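Local coordinates for protein benzoylformate Decarboxylase (Polynucleobacter necessarius, PDB 4K9Q) that probably decarboxylates benzoylformate with thiamine diphosphate and a bound magnesium ion, as a tetrameric member of the thiamine diphosphate enzyme family, at residues R179-F190 with L311-A322. Numbering follows the deposited sequence.
Sequences RQGPDPDKVKEF and LVSDSKLFLIEA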
loop_
_atom_site.group_PDB
_atom_site.type_symbol
_atom_site.label_atom_id
_atom_site.label_comp_id
_atom_site.label_asym_id
_atom_site.label_seq_id
_atom_site.Cartn_x
_atom_site.Cartn_y
_atom_site.Cartn_z
ATOM N N ARG A 179 1.871 -20.409 -20.172
ATOM C CA ARG A 179 3.225 -20.257 -20.687
ATOM C C ARG A 179 3.250 -19.138 -21.705
ATOM O O ARG A 179 2.271 -18.929 -22.435
ATOM C CB ARG A 179 3.693 -21.519 -21.425
ATOM C CG ARG A 179 3.730 -22.788 -20.612
ATOM C CD ARG A 179 4.561 -23.846 -21.321
ATOM N NE ARG A 179 4.020 -24.229 -22.628
ATOM C CZ ARG A 179 4.543 -25.195 -23.381
ATOM N NH1 ARG A 179 4.010 -25.500 -24.562
ATOM N NH2 ARG A 179 5.602 -25.869 -22.943
ATOM N N GLN A 180 4.385 -18.445 -21.768
ATOM C CA GLN A 180 4.666 -17.531 -22.863
ATOM C C GLN A 180 6.040 -17.830 -23.421
ATOM O O GLN A 180 6.967 -18.183 -22.672
ATOM C CB GLN A 180 4.616 -16.086 -22.399
ATOM C CG GLN A 180 3.223 -15.588 -22.147
ATOM C CD GLN A 180 3.169 -14.096 -22.183
ATOM O OE1 GLN A 180 3.135 -13.445 -21.142
ATOM N NE2 GLN A 180 3.185 -13.531 -23.389
ATOM N N GLY A 181 6.160 -17.702 -24.737
ATOM C CA GLY A 181 7.397 -17.981 -25.432
ATOM C C GLY A 181 8.253 -16.750 -25.641
ATOM O O GLY A 181 7.880 -15.637 -25.275
ATOM N N PRO A 182 9.438 -16.953 -26.222
ATOM C CA PRO A 182 10.437 -15.904 -26.393
ATOM C C PRO A 182 10.178 -15.095 -27.654
ATOM O O PRO A 182 9.560 -15.600 -28.585
ATOM C CB PRO A 182 11.727 -16.701 -26.573
ATOM C CG PRO A 182 11.280 -17.949 -27.277
ATOM C CD PRO A 182 9.898 -18.253 -26.735
ATOM N N ASP A 183 10.661 -13.860 -27.679
ATOM C CA ASP A 183 10.704 -13.086 -28.914
ATOM C C ASP A 183 11.644 -13.821 -29.877
ATOM O O ASP A 183 12.821 -14.017 -29.568
ATOM C CB ASP A 183 11.233 -11.680 -28.609
ATOM C CG ASP A 183 11.197 -10.759 -29.813
ATOM O OD1 ASP A 183 11.212 -11.255 -30.957
ATOM O OD2 ASP A 183 11.183 -9.531 -29.610
ATOM N N PRO A 184 11.129 -14.260 -31.037
ATOM C CA PRO A 184 11.988 -14.954 -32.012
ATOM C C PRO A 184 13.242 -14.158 -32.407
ATOM O O PRO A 184 14.290 -14.767 -32.638
ATOM C CB PRO A 184 11.071 -15.146 -33.229
ATOM C CG PRO A 184 9.879 -14.266 -32.979
ATOM C CD PRO A 184 9.732 -14.187 -31.497
ATOM N N ASP A 185 13.143 -12.831 -32.470
ATOM C CA ASP A 185 14.314 -11.992 -32.763
ATOM C C ASP A 185 15.391 -12.135 -31.689
ATOM O O ASP A 185 16.587 -12.070 -31.978
ATOM C CB ASP A 185 13.934 -10.512 -32.869
ATOM C CG ASP A 185 13.092 -10.204 -34.094
ATOM O OD1 ASP A 185 13.113 -11.007 -35.051
ATOM O OD2 ASP A 185 12.415 -9.152 -34.094
ATOM N N LYS A 186 14.961 -12.305 -30.442
ATOM C CA LYS A 186 15.901 -12.442 -29.339
ATOM C C LYS A 186 16.508 -13.843 -29.314
ATOM O O LYS A 186 17.686 -14.009 -28.986
ATOM C CB LYS A 186 15.214 -12.091 -28.013
ATOM C CG LYS A 186 15.013 -10.598 -27.814
ATOM C CD LYS A 186 16.337 -9.946 -27.463
ATOM C CE LYS A 186 16.240 -8.438 -27.366
ATOM N NZ LYS A 186 17.586 -7.863 -27.090
ATOM N N VAL A 187 15.716 -14.855 -29.664
ATOM C CA VAL A 187 16.263 -16.204 -29.774
ATOM C C VAL A 187 17.379 -16.205 -30.818
ATOM O O VAL A 187 18.445 -16.782 -30.601
ATOM C CB VAL A 187 15.208 -17.245 -30.183
ATOM C CG1 VAL A 187 15.848 -18.622 -30.310
ATOM C CG2 VAL A 187 14.066 -17.287 -29.177
ATOM N N LYS A 188 17.122 -15.560 -31.953
ATOM C CA LYS A 188 18.117 -15.478 -33.022
ATOM C C LYS A 188 19.381 -14.765 -32.546
ATOM O O LYS A 188 20.497 -15.239 -32.763
ATOM C CB LYS A 188 17.528 -14.755 -34.237
ATOM C CG LYS A 188 18.456 -14.719 -35.436
ATOM C CD LYS A 188 17.763 -14.112 -36.657
ATOM C CE LYS A 188 18.723 -13.986 -37.841
ATOM N NZ LYS A 188 18.080 -13.366 -39.044
ATOM N N GLU A 189 19.197 -13.626 -31.888
ATOM C CA GLU A 189 20.314 -12.875 -31.327
ATOM C C GLU A 189 21.116 -13.725 -30.336
ATOM O O GLU A 189 22.349 -13.778 -30.394
ATOM C CB GLU A 189 19.794 -11.611 -30.643
ATOM C CG GLU A 189 20.891 -10.768 -30.000
ATOM C CD GLU A 189 20.342 -9.690 -29.082
ATOM O OE1 GLU A 189 19.142 -9.344 -29.210
ATOM O OE2 GLU A 189 21.112 -9.193 -28.229
ATOM N N PHE A 190 20.417 -14.396 -29.423
ATOM C CA PHE A 190 21.103 -15.212 -28.423
ATOM C C PHE A 190 21.841 -16.385 -29.072
ATOM O O PHE A 190 22.972 -16.704 -28.699
ATOM C CB PHE A 190 20.123 -15.723 -27.359
ATOM C CG PHE A 190 19.755 -14.698 -26.316
ATOM C CD1 PHE A 190 19.787 -13.343 -26.598
ATOM C CD2 PHE A 190 19.373 -15.106 -25.038
ATOM C CE1 PHE A 190 19.447 -12.408 -25.635
ATOM C CE2 PHE A 190 19.036 -14.175 -24.072
ATOM C CZ PHE A 190 19.082 -12.831 -24.362
ATOM N N LEU A 311 16.140 -12.074 -21.980
ATOM C CA LEU A 311 14.809 -12.148 -22.576
ATOM C C LEU A 311 13.870 -12.882 -21.622
ATOM O O LEU A 311 14.316 -13.685 -20.789
ATOM C CB LEU A 311 14.849 -12.830 -23.954
ATOM C CG LEU A 311 15.264 -14.299 -24.063
ATOM C CD1 LEU A 311 14.099 -15.226 -23.740
ATOM C CD2 LEU A 311 15.780 -14.601 -25.459
ATOM N N VAL A 312 12.574 -12.592 -21.727
ATOM C CA VAL A 312 11.579 -13.282 -20.907
ATOM C C VAL A 312 10.963 -14.423 -21.704
ATOM O O VAL A 312 10.477 -14.223 -22.829
ATOM C CB VAL A 312 10.469 -12.325 -20.413
ATOM C CG1 VAL A 312 9.586 -13.018 -19.371
ATOM C CG2 VAL A 312 11.072 -11.056 -19.837
ATOM N N SER A 313 10.984 -15.620 -21.126
ATOM C CA SER A 313 10.436 -16.799 -21.782
ATOM C C SER A 313 10.313 -17.963 -20.817
ATOM O O SER A 313 11.142 -18.131 -19.918
ATOM C CB SER A 313 11.341 -17.235 -22.940
ATOM O OG SER A 313 10.831 -18.386 -23.575
ATOM N N ASP A 314 9.287 -18.776 -21.029
ATOM C CA ASP A 314 9.247 -20.113 -20.454
ATOM C C ASP A 314 10.545 -20.833 -20.826
ATOM O O ASP A 314 11.009 -20.745 -21.967
ATOM C CB ASP A 314 8.056 -20.887 -21.020
ATOM C CG ASP A 314 7.930 -22.272 -20.434
ATOM O OD1 ASP A 314 7.306 -22.402 -19.356
ATOM O OD2 ASP A 314 8.438 -23.236 -21.053
ATOM N N SER A 315 11.143 -21.540 -19.874
ATOM C CA SER A 315 12.415 -22.202 -20.135
ATOM C C SER A 315 12.310 -23.263 -21.226
ATOM O O SER A 315 13.189 -23.379 -22.080
ATOM C CB SER A 315 12.954 -22.851 -18.858
ATOM O OG SER A 315 13.684 -21.904 -18.101
ATOM N N LYS A 316 11.242 -24.048 -21.183
ATOM C CA LYS A 316 11.075 -25.114 -22.163
ATOM C C LYS A 316 10.944 -24.531 -23.569
ATOM O O LYS A 316 11.621 -24.979 -24.504
ATOM C CB LYS A 316 9.870 -25.996 -21.825
ATOM C CG LYS A 316 9.861 -27.298 -22.609
ATOM C CD LYS A 316 8.744 -28.219 -22.177
ATOM C CE LYS A 316 8.805 -29.517 -22.972
ATOM N NZ LYS A 316 7.627 -30.382 -22.717
ATOM N N LEU A 317 10.085 -23.530 -23.714
ATOM C CA LEU A 317 9.877 -22.906 -25.015
ATOM C C LEU A 317 11.180 -22.313 -25.551
ATOM O O LEU A 317 11.488 -22.459 -26.735
ATOM C CB LEU A 317 8.788 -21.846 -24.937
ATOM C CG LEU A 317 7.419 -22.447 -24.622
ATOM C CD1 LEU A 317 6.344 -21.385 -24.661
ATOM C CD2 LEU A 317 7.097 -23.553 -25.603
ATOM N N PHE A 318 11.960 -21.668 -24.686
ATOM C CA PHE A 318 13.244 -21.136 -25.135
ATOM C C PHE A 318 14.216 -22.229 -25.565
ATOM O O PHE A 318 14.833 -22.132 -26.618
ATOM C CB PHE A 318 13.937 -20.276 -24.084
ATOM C CG PHE A 318 15.319 -19.865 -24.500
ATOM C CD1 PHE A 318 15.505 -18.777 -25.348
ATOM C CD2 PHE A 318 16.424 -20.605 -24.107
ATOM C CE1 PHE A 318 16.783 -18.413 -25.761
ATOM C CE2 PHE A 318 17.693 -20.253 -24.517
ATOM C CZ PHE A 318 17.873 -19.155 -25.343
ATOM N N LEU A 319 14.373 -23.257 -24.741
ATOM C CA LEU A 319 15.334 -24.316 -25.046
ATOM C C LEU A 319 14.992 -25.020 -26.366
ATOM O O LEU A 319 15.875 -25.354 -27.153
ATOM C CB LEU A 319 15.414 -25.318 -23.892
ATOM C CG LEU A 319 16.143 -24.769 -22.661
ATOM C CD1 LEU A 319 15.805 -25.579 -21.414
ATOM C CD2 LEU A 319 17.655 -24.730 -22.908
ATOM N N ILE A 320 13.706 -25.233 -26.605
ATOM C CA ILE A 320 13.257 -25.850 -27.852
ATOM C C ILE A 320 13.596 -24.970 -29.063
ATOM O O ILE A 320 14.122 -25.453 -30.070
ATOM C CB ILE A 320 11.741 -26.151 -27.809
ATOM C CG1 ILE A 320 11.465 -27.298 -26.832
ATOM C CG2 ILE A 320 11.233 -26.506 -29.191
ATOM C CD1 ILE A 320 10.013 -27.442 -26.477
ATOM N N GLU A 321 13.324 -23.673 -28.953
ATOM C CA GLU A 321 13.602 -22.756 -30.051
ATOM C C GLU A 321 15.103 -22.566 -30.294
ATOM O O GLU A 321 15.552 -22.485 -31.439
ATOM C CB GLU A 321 12.920 -21.404 -29.814
ATOM C CG GLU A 321 11.396 -21.453 -29.938
ATOM C CD GLU A 321 10.940 -22.132 -31.223
ATOM O OE1 GLU A 321 11.310 -21.653 -32.316
ATOM O OE2 GLU A 321 10.224 -23.155 -31.143
ATOM N N ALA A 322 15.881 -22.494 -29.218
ATOM C CA ALA A 322 17.304 -22.224 -29.353
ATOM C C ALA A 322 18.016 -23.429 -29.955
ATOM O O ALA A 322 18.934 -23.276 -30.758
ATOM C CB ALA A 322 17.904 -21.862 -28.015
HETATM O O HOH W 1 6.519 -25.910 -20.200
HETATM O O HOH W 2 11.049 -12.651 -25.115
#
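The backbone link is D314 N donating to Q180 O, 2.9 Å long. A bridging water adds a second tie, 2.9 Å from D183 N and 2.8 Å from V312 O. D314 also N-caps helix 315-322: with CG anti to the backbone N (chi1 -178°), OD2 accepts from L317 N through its anti lone pair, while OD1 is bonded by Q149.

R179 and D314 form no salt bridge; NH2 and OD2 stand 4.3 Å apart, with the oxygen well out of the guanidinium plane, and a water at the guanidinium edge reaches D314 OD2 only weakly. One guanidinium face instead lies on L317 CD2, 3.8 Å from R179 CZ, and the charge is answered by D183 and D185 of the second subunit.

Van der Waals contacts carry the rest. L317 CD1 comes to 3.6 Å from G181 CA, and the P182 ring lies against S313 and L311, its CD 3.3 Å from S313 OG and its CB facing L311 CD1 and the edge of the F318 ring. L311 CD2 sits over the face of F190 in a CH-pi contact, 3.7 Å from the ring centroid and 19° off its normal. Further along, V187 CG1 packs on the backbone of E321 and A322; the two helix segments cross at -58°.

The contact thus covers strand 309-312, outermost in this chain's Rossmann-like parallel sheet, with the linker and helix 184-196, and G181 pairs in an antiparallel ladder with a strand of the second subunit. Its chemistry implies a mainly apolar seam with few polar ties across it, and R179 directed to the subunit interface.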